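PDB 6QXL: pyruvate kinase from Pseudomonas aeruginosa, which probably catalyses the last step of glycolysis, moving the phosphoryl group of phosphoenolpyruvate to ADP to give pyruvate and ATP. Local coordinates for residues R4-V9 with D308-V313; F62-G67 with L188-V193; Q346-R351 with S394-S399; A366-A371 with S398-Y403. All coordinates share one frame; numbering follows the deposited sequence.

Contact 1: residues R4-V9 with D308-V313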
loop_
_atom_site.group_PDB
_atom_site.type_symbol
_atom_site.label_atom_id
_atom_site.label_comp_id
_atom_site.label_asym_id
_atom_site.label_seq_id
_atom_site.Cartn_x
_atom_site.Cartn_y
_atom_site.Cartn_z
ATOM N N ARG A 4 21.912 -21.787 -5.649
ATOM C CA ARG A 4 20.648 -22.078 -4.975
ATOM C C ARG A 4 20.701 -21.581 -3.534
ATOM O O ARG A 4 21.696 -21.743 -2.856
ATOM C CB ARG A 4 20.361 -23.576 -4.987
ATOM C CG ARG A 4 19.301 -24.053 -3.998
ATOM C CD ARG A 4 18.969 -25.512 -4.261
ATOM N NE ARG A 4 20.145 -26.366 -4.204
ATOM C CZ ARG A 4 20.632 -26.926 -3.107
ATOM N NH1 ARG A 4 20.067 -26.757 -1.914
ATOM N NH2 ARG A 4 21.711 -27.710 -3.204
ATOM N N ARG A 5 19.607 -20.990 -3.085
ATOM C CA ARG A 5 19.480 -20.469 -1.742
ATOM C C ARG A 5 18.670 -21.347 -0.815
ATOM O O ARG A 5 18.959 -21.419 0.378
ATOM C CB ARG A 5 18.850 -19.080 -1.784
ATOM C CG ARG A 5 19.666 -18.053 -2.581
ATOM C CD ARG A 5 18.873 -16.727 -2.690
ATOM N NE ARG A 5 18.764 -15.997 -1.429
ATOM C CZ ARG A 5 19.739 -15.273 -0.889
ATOM N NH1 ARG A 5 20.926 -15.174 -1.467
ATOM N NH2 ARG A 5 19.541 -14.638 0.262
ATOM N N THR A 6 17.631 -21.996 -1.334
ATOM C CA THR A 6 16.791 -22.857 -0.505
ATOM C C THR A 6 17.550 -24.135 -0.211
ATOM O O THR A 6 18.206 -24.688 -1.099
ATOM C CB THR A 6 15.450 -23.146 -1.211
ATOM O OG1 THR A 6 14.829 -21.897 -1.557
ATOM C CG2 THR A 6 14.525 -23.930 -0.307
ATOM N N LYS A 7 17.462 -24.605 1.027
ATOM C CA LYS A 7 18.284 -25.731 1.456
ATOM C C LYS A 7 17.509 -27.029 1.368
ATOM O O LYS A 7 16.293 -27.040 1.448
ATOM C CB LYS A 7 18.815 -25.501 2.864
ATOM C CG LYS A 7 19.607 -24.209 3.015
ATOM C CD LYS A 7 20.820 -24.138 2.067
ATOM C CE LYS A 7 21.648 -22.873 2.295
ATOM N NZ LYS A 7 22.219 -22.814 3.683
ATOM N N ILE A 8 18.243 -28.129 1.184
ATOM C CA ILE A 8 17.658 -29.453 0.973
ATOM C C ILE A 8 18.005 -30.386 2.120
ATOM O O ILE A 8 19.174 -30.618 2.398
ATOM C CB ILE A 8 18.143 -30.064 -0.343
ATOM C CG1 ILE A 8 17.609 -29.237 -1.528
ATOM C CG2 ILE A 8 17.684 -31.518 -0.440
ATOM C CD1 ILE A 8 18.143 -29.634 -2.909
ATOM N N VAL A 9 16.981 -30.917 2.773
ATOM C CA VAL A 9 17.143 -31.940 3.793
ATOM C C VAL A 9 16.830 -33.300 3.180
ATOM O O VAL A 9 15.746 -33.497 2.628
ATOM C CB VAL A 9 16.189 -31.714 4.956
ATOM C CG1 VAL A 9 16.416 -32.759 6.037
ATOM C CG2 VAL A 9 16.363 -30.310 5.501
ATOM N N ASP A 308 6.750 -19.428 -0.773
ATOM C CA ASP A 308 6.323 -19.165 0.610
ATOM C C ASP A 308 7.506 -18.729 1.504
ATOM O O ASP A 308 7.294 -18.320 2.645
ATOM C CB ASP A 308 5.665 -20.391 1.257
ATOM C CG ASP A 308 4.426 -20.919 0.508
ATOM O OD1 ASP A 308 3.668 -20.091 -0.063
ATOM O OD2 ASP A 308 4.210 -22.172 0.481
ATOM N N TYR A 309 8.738 -18.854 0.991
ATOM C CA TYR A 309 9.965 -18.488 1.705
ATOM C C TYR A 309 10.321 -19.449 2.846
ATOM O O TYR A 309 10.766 -19.044 3.917
ATOM C CB TYR A 309 9.987 -16.996 2.163
ATOM C CG TYR A 309 11.234 -16.324 1.677
ATOM C CD1 TYR A 309 11.350 -15.948 0.325
ATOM C CD2 TYR A 309 12.334 -16.134 2.518
ATOM C CE1 TYR A 309 12.507 -15.363 -0.153
ATOM C CE2 TYR A 309 13.498 -15.542 2.040
ATOM C CZ TYR A 309 13.578 -15.166 0.706
ATOM O OH TYR A 309 14.727 -14.602 0.219
ATOM N N THR A 310 10.155 -20.733 2.582
ATOM C CA THR A 310 10.684 -21.769 3.449
ATOM C C THR A 310 12.209 -21.714 3.411
ATOM O O THR A 310 12.808 -21.323 2.403
ATOM C CB THR A 310 10.171 -23.168 2.999
ATOM O OG1 THR A 310 10.311 -24.113 4.068
ATOM C CG2 THR A 310 10.877 -23.678 1.765
ATOM N N ASP A 311 12.839 -22.117 4.504
ATOM C CA ASP A 311 14.290 -22.213 4.528
ATOM C C ASP A 311 14.750 -23.449 3.778
ATOM O O ASP A 311 15.734 -23.411 3.043
ATOM C CB ASP A 311 14.852 -22.303 5.931
ATOM C CG ASP A 311 14.920 -20.970 6.625
ATOM O OD1 ASP A 311 13.894 -20.441 7.147
ATOM O OD2 ASP A 311 16.094 -20.503 6.722
ATOM N N ALA A 312 14.047 -24.555 3.999
ATOM C CA ALA A 312 14.444 -25.812 3.412
ATOM C C ALA A 312 13.243 -26.643 3.027
ATOM O O ALA A 312 12.164 -26.508 3.589
ATOM C CB ALA A 312 15.322 -26.591 4.376
ATOM N N VAL A 313 13.493 -27.539 2.086
ATOM C CA VAL A 313 12.547 -28.547 1.660
ATOM C C VAL A 313 13.189 -29.892 1.945
ATOM O O VAL A 313 14.409 -30.014 1.912
ATOM C CB VAL A 313 12.217 -28.397 0.175
ATOM C CG1 VAL A 313 11.332 -27.179 -0.027
ATOM C CG2 VAL A 313 13.465 -28.255 -0.666
#

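Contact 2: residues F62-G67 with L188-V193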
loop_
_atom_site.group_PDB
_atom_site.type_symbol
_atom_site.label_atom_id
_atom_site.label_comp_id
_atom_site.label_asym_id
_atom_site.label_seq_id
_atom_site.Cartn_x
_atom_site.Cartn_y
_atom_site.Cartn_z
ATOM N N PHE A 62 29.475 -28.220 3.715
ATOM C CA PHE A 62 29.093 -28.159 5.109
ATOM C C PHE A 62 27.680 -28.674 5.206
ATOM O O PHE A 62 26.729 -27.985 4.843
ATOM C CB PHE A 62 29.242 -26.730 5.627
ATOM C CG PHE A 62 30.639 -26.233 5.518
ATOM C CD1 PHE A 62 31.086 -25.663 4.318
ATOM C CD2 PHE A 62 31.539 -26.409 6.560
ATOM C CE1 PHE A 62 32.392 -25.238 4.178
ATOM C CE2 PHE A 62 32.842 -25.968 6.445
ATOM C CZ PHE A 62 33.274 -25.414 5.250
ATOM N N VAL A 63 27.567 -29.927 5.646
ATOM C CA VAL A 63 26.302 -30.611 5.766
ATOM C C VAL A 63 25.979 -30.819 7.240
ATOM O O VAL A 63 26.744 -31.425 7.974
ATOM C CB VAL A 63 26.342 -31.956 5.038
ATOM C CG1 VAL A 63 25.029 -32.722 5.237
ATOM C CG2 VAL A 63 26.649 -31.736 3.544
ATOM N N ALA A 64 24.833 -30.310 7.676
ATOM C CA ALA A 64 24.389 -30.536 9.039
ATOM C C ALA A 64 23.805 -31.932 9.169
ATOM O O ALA A 64 23.424 -32.549 8.177
ATOM C CB ALA A 64 23.352 -29.496 9.441
ATOM N N LEU A 65 23.734 -32.397 10.416
ATOM C CA LEU A 65 23.096 -33.639 10.755
ATOM C C LEU A 65 21.931 -33.362 11.664
ATOM O O LEU A 65 22.075 -32.723 12.701
ATOM C CB LEU A 65 24.062 -34.599 11.451
ATOM C CG LEU A 65 25.309 -35.034 10.690
ATOM C CD1 LEU A 65 25.975 -36.223 11.433
ATOM C CD2 LEU A 65 25.034 -35.407 9.241
ATOM N N LEU A 66 20.771 -33.869 11.261
ATOM C CA LEU A 66 19.549 -33.701 12.006
ATOM C C LEU A 66 19.112 -35.082 12.462
ATOM O O LEU A 66 19.044 -36.009 11.647
ATOM C CB LEU A 66 18.488 -33.054 11.114
ATOM C CG LEU A 66 17.127 -32.811 11.756
ATOM C CD1 LEU A 66 16.505 -31.571 11.167
ATOM C CD2 LEU A 66 16.189 -33.974 11.566
ATOM N N GLY A 67 18.805 -35.190 13.756
ATOM C CA GLY A 67 18.331 -36.424 14.352
ATOM C C GLY A 67 16.875 -36.278 14.707
ATOM O O GLY A 67 16.502 -35.365 15.449
ATOM N N LEU A 188 25.234 -34.132 17.128
ATOM C CA LEU A 188 24.314 -33.752 16.074
ATOM C C LEU A 188 24.046 -32.251 16.119
ATOM O O LEU A 188 24.000 -31.646 17.188
ATOM C CB LEU A 188 23.009 -34.537 16.192
ATOM C CG LEU A 188 23.087 -36.056 16.000
ATOM C CD1 LEU A 188 21.694 -36.636 15.949
ATOM C CD2 LEU A 188 23.864 -36.430 14.743
ATOM N N ASP A 189 23.889 -31.666 14.941
ATOM C CA ASP A 189 23.661 -30.234 14.810
ATOM C C ASP A 189 22.210 -29.842 15.105
ATOM O O ASP A 189 21.956 -28.775 15.664
ATOM C CB ASP A 189 24.075 -29.806 13.422
ATOM C CG ASP A 189 25.492 -30.236 13.101
ATOM O OD1 ASP A 189 26.422 -29.768 13.768
ATOM O OD2 ASP A 189 25.676 -31.095 12.238
ATOM N N TYR A 190 21.263 -30.706 14.730
ATOM C CA TYR A 190 19.840 -30.465 14.973
ATOM C C TYR A 190 19.196 -31.719 15.528
ATOM O O TYR A 190 19.543 -32.831 15.146
ATOM C CB TYR A 190 19.116 -30.059 13.672
ATOM C CG TYR A 190 19.456 -28.684 13.176
ATOM C CD1 TYR A 190 18.863 -27.556 13.729
ATOM C CD2 TYR A 190 20.376 -28.506 12.158
ATOM C CE1 TYR A 190 19.181 -26.294 13.269
ATOM C CE2 TYR A 190 20.695 -27.242 11.693
ATOM C CZ TYR A 190 20.080 -26.156 12.236
ATOM O OH TYR A 190 20.427 -24.918 11.787
ATOM N N VAL A 191 18.235 -31.520 16.416
ATOM C CA VAL A 191 17.396 -32.592 16.931
ATOM C C VAL A 191 15.944 -32.169 16.766
ATOM O O VAL A 191 15.563 -31.076 17.170
ATOM C CB VAL A 191 17.688 -32.863 18.407
ATOM C CG1 VAL A 191 16.670 -33.816 19.014
ATOM C CG2 VAL A 191 19.077 -33.451 18.539
ATOM N N ALA A 192 15.136 -33.055 16.189
ATOM C CA ALA A 192 13.727 -32.768 15.931
ATOM C C ALA A 192 12.838 -33.530 16.880
ATOM O O ALA A 192 12.978 -34.747 17.039
ATOM C CB ALA A 192 13.371 -33.109 14.503
ATOM N N VAL A 193 11.914 -32.816 17.516
ATOM C CA VAL A 193 10.950 -33.406 18.433
ATOM C C VAL A 193 9.651 -33.680 17.685
ATOM O O VAL A 193 9.120 -32.795 17.031
ATOM C CB VAL A 193 10.689 -32.458 19.608
ATOM C CG1 VAL A 193 9.652 -33.030 20.557
ATOM C CG2 VAL A 193 11.984 -32.193 20.334
#

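Contact 3: residues Q346-R351 with S394-S399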
loop_
_atom_site.group_PDB
_atom_site.type_symbol
_atom_site.label_atom_id
_atom_site.label_comp_id
_atom_site.label_asym_id
_atom_site.label_seq_id
_atom_site.Cartn_x
_atom_site.Cartn_y
_atom_site.Cartn_z
ATOM N N GLN A 346 13.082 -11.852 -4.062
ATOM C CA GLN A 346 14.164 -10.885 -3.828
ATOM C C GLN A 346 13.711 -9.532 -3.254
ATOM O O GLN A 346 14.563 -8.760 -2.850
ATOM C CB GLN A 346 14.922 -10.671 -5.149
ATOM C CG GLN A 346 14.873 -11.887 -6.083
ATOM C CD GLN A 346 15.539 -11.644 -7.417
ATOM O OE1 GLN A 346 15.966 -10.519 -7.728
ATOM N NE2 GLN A 346 15.519 -12.674 -8.272
ATOM N N LYS A 347 12.411 -9.257 -3.187
ATOM C CA LYS A 347 11.899 -7.962 -2.719
ATOM C C LYS A 347 11.310 -8.083 -1.319
ATOM O O LYS A 347 10.538 -9.013 -1.051
ATOM C CB LYS A 347 10.845 -7.407 -3.690
ATOM C CG LYS A 347 11.369 -7.143 -5.089
ATOM C CD LYS A 347 10.219 -6.714 -6.015
ATOM C CE LYS A 347 10.515 -6.900 -7.502
ATOM N NZ LYS A 347 9.309 -6.463 -8.240
ATOM N N SER A 348 11.674 -7.158 -0.436
ATOM C CA SER A 348 11.261 -7.181 0.969
ATOM C C SER A 348 10.617 -5.839 1.370
ATOM O O SER A 348 10.961 -4.784 0.837
ATOM C CB SER A 348 12.474 -7.507 1.879
ATOM O OG SER A 348 12.129 -7.462 3.245
ATOM N N SER A 349 9.672 -5.909 2.300
ATOM C CA SER A 349 9.152 -4.719 2.980
ATOM C C SER A 349 10.049 -4.254 4.164
ATOM O O SER A 349 9.838 -3.183 4.722
ATOM C CB SER A 349 7.737 -4.981 3.487
ATOM O OG SER A 349 7.740 -5.953 4.541
ATOM N N HIS A 350 11.031 -5.080 4.542
ATOM C CA HIS A 350 12.049 -4.731 5.529
ATOM C C HIS A 350 11.536 -4.404 6.924
ATOM O O HIS A 350 12.126 -3.603 7.653
ATOM C CB HIS A 350 13.027 -3.660 5.026
ATOM C CG HIS A 350 13.822 -4.090 3.834
ATOM N ND1 HIS A 350 14.974 -4.861 3.886
ATOM C CD2 HIS A 350 13.557 -3.905 2.527
ATOM C CE1 HIS A 350 15.375 -5.101 2.672
ATOM N NE2 HIS A 350 14.564 -4.525 1.807
ATOM N N ARG A 351 10.418 -5.047 7.279
ATOM C CA ARG A 351 9.784 -4.875 8.578
ATOM C C ARG A 351 9.499 -3.407 8.936
ATOM O O ARG A 351 9.580 -3.022 10.105
ATOM C CB ARG A 351 10.626 -5.587 9.649
ATOM C CG ARG A 351 10.776 -7.082 9.376
ATOM C CD ARG A 351 11.595 -7.782 10.441
ATOM N NE ARG A 351 11.472 -9.248 10.365
ATOM C CZ ARG A 351 12.073 -10.103 11.186
ATOM N NH1 ARG A 351 12.876 -9.657 12.163
ATOM N NH2 ARG A 351 11.866 -11.410 11.055
ATOM N N SER A 394 18.907 -13.702 7.289
ATOM C CA SER A 394 18.255 -14.584 6.334
ATOM C C SER A 394 16.736 -14.682 6.517
ATOM O O SER A 394 16.070 -15.292 5.695
ATOM C CB SER A 394 18.907 -15.962 6.385
ATOM O OG SER A 394 18.789 -16.531 7.664
ATOM N N ARG A 395 16.196 -14.066 7.573
ATOM C CA ARG A 395 14.749 -13.885 7.681
ATOM C C ARG A 395 14.186 -12.863 6.695
ATOM O O ARG A 395 12.997 -12.799 6.516
ATOM C CB ARG A 395 14.331 -13.441 9.076
ATOM C CG ARG A 395 14.777 -14.286 10.253
ATOM C CD ARG A 395 14.487 -15.749 10.105
ATOM N NE ARG A 395 15.472 -16.384 9.229
ATOM C CZ ARG A 395 15.316 -17.568 8.665
ATOM N NH1 ARG A 395 14.203 -18.275 8.866
ATOM N NH2 ARG A 395 16.268 -18.022 7.867
ATOM N N ILE A 396 15.032 -12.071 6.061
ATOM C CA ILE A 396 14.583 -11.003 5.183
ATOM C C ILE A 396 14.715 -11.451 3.746
ATOM O O ILE A 396 15.752 -11.961 3.340
ATOM C CB ILE A 396 15.438 -9.735 5.419
ATOM C CG1 ILE A 396 15.343 -9.283 6.869
ATOM C CG2 ILE A 396 15.020 -8.615 4.512
ATOM C CD1 ILE A 396 13.936 -9.024 7.325
ATOM N N ARG A 397 13.670 -11.233 2.964
ATOM C CA ARG A 397 13.715 -11.631 1.569
ATOM C C ARG A 397 14.821 -10.883 0.878
ATOM O O ARG A 397 14.917 -9.669 1.014
ATOM C CB ARG A 397 12.405 -11.347 0.857
ATOM C CG ARG A 397 11.255 -12.272 1.230
ATOM C CD ARG A 397 9.942 -11.737 0.661
ATOM N NE ARG A 397 9.181 -12.804 -0.014
ATOM C CZ ARG A 397 8.300 -13.577 0.580
ATOM N NH1 ARG A 397 7.996 -13.428 1.870
ATOM N NH2 ARG A 397 7.723 -14.529 -0.110
ATOM N N SER A 398 15.654 -11.608 0.144
ATOM C CA SER A 398 16.723 -11.016 -0.630
ATOM C C SER A 398 17.278 -12.040 -1.595
ATOM O O SER A 398 17.018 -13.227 -1.467
ATOM C CB SER A 398 17.848 -10.551 0.313
ATOM O OG SER A 398 18.974 -10.072 -0.416
ATOM N N SER A 399 18.055 -11.590 -2.563
ATOM C CA SER A 399 18.868 -12.517 -3.352
ATOM C C SER A 399 20.387 -12.331 -3.155
ATOM O O SER A 399 21.173 -12.955 -3.855
ATOM C CB SER A 399 18.495 -12.375 -4.821
ATOM O OG SER A 399 18.746 -11.074 -5.252
HETATM O O HOH W 1 10.950 -10.227 4.016
#

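Contact 4: residues A366-A371 with S398-Y403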
loop_
_atom_site.group_PDB
_atom_site.type_symbol
_atom_site.label_atom_id
_atom_site.label_comp_id
_atom_site.label_asym_id
_atom_site.label_seq_id
_atom_site.Cartn_x
_atom_site.Cartn_y
_atom_site.Cartn_z
ATOM N N ALA A 366 19.616 -3.852 9.183
ATOM C CA ALA A 366 20.152 -2.711 8.464
ATOM C C ALA A 366 20.990 -3.135 7.268
ATOM O O ALA A 366 21.017 -2.443 6.247
ATOM C CB ALA A 366 20.966 -1.844 9.404
ATOM N N SER A 367 21.662 -4.276 7.385
ATOM C CA SER A 367 22.473 -4.794 6.291
ATOM C C SER A 367 21.609 -5.303 5.159
ATOM O O SER A 367 21.915 -5.065 3.985
ATOM C CB SER A 367 23.390 -5.918 6.777
ATOM O OG SER A 367 24.180 -5.506 7.869
ATOM N N MET A 368 20.536 -6.014 5.497
ATOM C CA MET A 368 19.631 -6.492 4.440
ATOM C C MET A 368 18.974 -5.330 3.715
ATOM O O MET A 368 18.912 -5.329 2.477
ATOM C CB MET A 368 18.599 -7.447 4.995
ATOM C CG MET A 368 19.217 -8.707 5.583
ATOM S SD MET A 368 20.443 -9.499 4.525
ATOM C CE MET A 368 19.413 -10.172 3.233
ATOM N N TYR A 369 18.543 -4.314 4.472
ATOM C CA TYR A 369 18.061 -3.077 3.860
ATOM C C TYR A 369 19.099 -2.479 2.923
ATOM O O TYR A 369 18.802 -2.165 1.775
ATOM C CB TYR A 369 17.689 -2.071 4.925
ATOM C CG TYR A 369 17.378 -0.684 4.420
ATOM C CD1 TYR A 369 16.115 -0.378 3.907
ATOM C CD2 TYR A 369 18.333 0.329 4.483
ATOM C CE1 TYR A 369 15.825 0.901 3.477
ATOM C CE2 TYR A 369 18.018 1.620 4.085
ATOM C CZ TYR A 369 16.768 1.900 3.592
ATOM O OH TYR A 369 16.475 3.179 3.198
ATOM N N THR A 370 20.324 -2.337 3.398
ATOM C CA THR A 370 21.352 -1.720 2.582
ATOM C C THR A 370 21.628 -2.535 1.322
ATOM O O THR A 370 21.693 -1.989 0.222
ATOM C CB THR A 370 22.640 -1.531 3.390
ATOM O OG1 THR A 370 22.346 -0.724 4.527
ATOM C CG2 THR A 370 23.698 -0.856 2.565
ATOM N N ALA A 371 21.781 -3.845 1.483
ATOM C CA ALA A 371 22.105 -4.722 0.351
ATOM C C ALA A 371 20.998 -4.755 -0.690
ATOM O O ALA A 371 21.268 -4.740 -1.892
ATOM C CB ALA A 371 22.418 -6.123 0.826
ATOM N N SER A 398 15.654 -11.608 0.144
ATOM C CA SER A 398 16.723 -11.016 -0.630
ATOM C C SER A 398 17.278 -12.040 -1.595
ATOM O O SER A 398 17.018 -13.227 -1.467
ATOM C CB SER A 398 17.848 -10.551 0.313
ATOM O OG SER A 398 18.974 -10.072 -0.416
ATOM N N SER A 399 18.055 -11.590 -2.563
ATOM C CA SER A 399 18.868 -12.517 -3.352
ATOM C C SER A 399 20.387 -12.331 -3.155
ATOM O O SER A 399 21.173 -12.955 -3.855
ATOM C CB SER A 399 18.495 -12.375 -4.821
ATOM O OG SER A 399 18.746 -11.074 -5.252
ATOM N N VAL A 400 20.795 -11.510 -2.187
ATOM C CA VAL A 400 22.210 -11.279 -1.940
ATOM C C VAL A 400 22.799 -12.448 -1.138
ATOM O O VAL A 400 22.202 -12.869 -0.148
ATOM C CB VAL A 400 22.439 -9.963 -1.168
ATOM C CG1 VAL A 400 22.064 -10.075 0.325
ATOM C CG2 VAL A 400 23.907 -9.548 -1.282
ATOM N N PRO A 401 23.963 -12.977 -1.547
ATOM C CA PRO A 401 24.591 -14.051 -0.761
ATOM C C PRO A 401 25.032 -13.621 0.619
ATOM O O PRO A 401 25.691 -12.595 0.764
ATOM C CB PRO A 401 25.802 -14.422 -1.600
ATOM C CG PRO A 401 25.509 -13.944 -2.974
ATOM C CD PRO A 401 24.639 -12.756 -2.835
ATOM N N ILE A 402 24.632 -14.383 1.623
ATOM C CA ILE A 402 25.037 -14.165 3.000
ATOM C C ILE A 402 26.095 -15.203 3.377
ATOM O O ILE A 402 25.838 -16.407 3.361
ATOM C CB ILE A 402 23.831 -14.309 3.935
ATOM C CG1 ILE A 402 22.751 -13.300 3.541
ATOM C CG2 ILE A 402 24.259 -14.149 5.394
ATOM C CD1 ILE A 402 21.436 -13.475 4.258
ATOM N N TYR A 403 27.295 -14.738 3.713
ATOM C CA TYR A 403 28.394 -15.629 4.111
ATOM C C TYR A 403 28.621 -15.583 5.604
ATOM O O TYR A 403 28.920 -14.528 6.137
ATOM C CB TYR A 403 29.637 -15.249 3.362
ATOM C CG TYR A 403 29.503 -15.491 1.889
ATOM C CD1 TYR A 403 29.674 -16.760 1.357
ATOM C CD2 TYR A 403 29.189 -14.461 1.021
ATOM C CE1 TYR A 403 29.540 -16.988 -0.007
ATOM C CE2 TYR A 403 29.079 -14.697 -0.349
ATOM C CZ TYR A 403 29.252 -15.961 -0.835
ATOM O OH TYR A 403 29.127 -16.175 -2.165
#

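Contact 1: residues R4-V9 with D308-V313
Val9 and Ala312 meet on the inner face of the parallel (beta/alpha)8 barrel of pyruvate kinase, where its first strand, 7-11, closes on its last, 312-315. The CG2 branch of Val9 reaches to 4.0 Å from Ala312 CB, and the CB of Lys7 meets the same methyl at an equal distance. Beyond CB, Lys7 turns away from the neighbouring strand: bends at chi2 and chi4 lead NZ to the backbone oxygens of Ala416, Phe418 and Val421, tying the barrel floor to the C-terminal domain. On the outer face, Val313 holds CG1 anti to its own carbonyl carbon (chi1 -73°), which leaves CG2 facing Ile8, 4.3 Å from Ile8 CG1. Helix 325-340 packs over this pair through Ala333 and Met332. Just before the first strand, Thr6 sets CG2 over the backbone of the partner, 3.6 Å from Asp311 O, while its OG1 turns to Glu340. Three backbone bonds, Lys7 N to Asp311 O, Val313 N to Lys7 O and Val9 N to Val313 O, each of 2.9 Å, close the seam. Lys7 O also receives a CA-H...O contact from Ala312 CA, 3.0 Å away.

Contact 2: residues F62-G67 with L188-V193
Asp189 OD2 is gripped by two donors: the backbone N of Leu65, 3.0 Å away and directed at its anti lone pair, and Arg53, with which it forms a salt bridge. A chi1 of -53° sets the carboxylate carbon beside the aspartate's own backbone N, and from there OD2 turns to Leu65 N. The other carboxylate oxygen, OD1, pairs with Arg409 of the C-terminal domain. Asp189 lies just before strand 190-193, the fourth of the (beta/alpha)8 barrel, and reaches across to the third, 64-68; the chain segment between the two strands carries the inserted beta domain. Leu65 answers with its carbonyl oxygen, which takes a bond from Tyr190 N at 3.0 Å and a weak, bent one from Asp189 N. Further along, Gly67 N binds Tyr190 O and Gly67 O receives Ala192 N, both at 2.8 Å, in regular parallel pairing.

Inside the barrel, the side chains of Leu66 and Tyr190 cross at about a right angle, with Leu66 CG 3.9 Å from Tyr190 CB. The Tyr190 ring then leads off, its CE2 edge passing 4.1 Å from Ala64 CB, close to the ring plane, before OH bonds Arg414 O. On the helix side, Leu188 spreads its two methyls: CD2 crosses Leu65, 3.8 Å from its CB, and CD1 settles 3.7 Å from the bare CA of Gly67. Asp189 links barrel and C-terminal domain by its salt bridges, and a buried carboxylate held in this way would be expected to remain negatively charged.

Contact 3: residues Q346-R351 with S394-S399
The Arg351 guanidinium carries Ile396 CD1 over one face, 3.9 Å from NE, and the His350 ring is met obliquely by the other branch of the same isoleucine, CG2, 3.8 Å from ND1. Ser348 CB lies over a face of that ring, offset toward its rim. Residues 348-350 form an ST turn, His350 N bonding Ser348 OG at 2.9 Å, in the linker that leads from the barrel to the C-terminal domain; residues 394-399 are the loop ahead of strand 402-406 in that domain. With CG2 anti to the backbone N (chi1 -59°), Ile396 turns this methyl to His350 and to Ser348 OG, 3.4 Å from CG2, while the bend at chi2 (-57°) takes CD1 to Arg351. Arg351 and Arg395 run side by side in the same direction, guanidinium planes nearly perpendicular, and Arg351 NH2 meets Arg395 CB. Arg395 NH2 forms a salt bridge with Asp311 and Arg351 NH2 bonds Asn275, while His350 O accepts from Tyr369 OH of the second subunit, so the linker also reaches the subunit interface.

At the other end of the contact, Lys347 O lies against the aliphatic part of Arg397, 3.3 Å from CD, and Arg397 NE is taken by Thr344 O. No direct hydrogen bond joins the two loops; a water bridges them instead, 3.1 Å from Ser348 OG and 3.1 Å from Arg397 N, whose proton it accepts.

Contact 4: residues A366-A371 with S398-Y403
Met368 ends in a methyl, CE, that presses on Ser398 CB at a tight 3.3 Å and also overlaps Val400 CG1 and Ile402 CD1, at 3.9 and 4.0 Å. The contact belongs to the alpha/beta C-terminal domain, where helix 359-373 packs against the loop that enters strand 402-406 and the first residue of that strand. Bends at chi2 (-48°) and chi3 (-71°) curl the methionine so that CE reaches the loop. The Met368 and Ile402 side chains cross at about a right angle, with SD 4.1 Å from the CD1 end of the isoleucine. Ile380 of strand 377-383 and Met393 of helix 388-394 add to the same apolar cluster.

One turn further along the helix, Ala371 CB meets Val400 CG1 at 4.0 Å. This branch stands between the backbone N and the carbonyl carbon of Val400 (chi1 75°), a setting that brings it within range of both Ala371 and the Met368 methyl. No hydrogen bond crosses between the two segments; they meet through carbon atoms, with the thioether sulfur beside Ile402.

Another side of the helix faces the second subunit, where the Tyr369 ring stacks on Tyr369 of that chain and Thr370 packs on its Ala366. The loop keeps its shape through an ST turn, in which Ser398 OG, also paired with Asn372, accepts a nearly straight bond of 2.9 Å from Val400 N.

How the contacts relate
Contacts 1 and 2 are two seams of one barrel, their centres 15 Å apart; the side chain of Ala192 in contact 2 lies about 8 Å from the bound malonate and about 9 Å from the magnesium ion. Contacts 3 and 4 belong to the C-terminal side, centres 8 Å apart, sharing Ser398 and Ser399 and both reaching the second subunit. Contact 1 meets this side directly: Asp311 OD2 and Arg395 NH2 form a salt bridge of 2.7 Å, and probable hydrogen bonds run from Arg5 NH1 to Val400 O (2.9 Å) and between Tyr309 OH and Ser398 N (3.1 Å). The side chain of Ile402 in contact 4 is about 10 Å from glucose-6-phosphate.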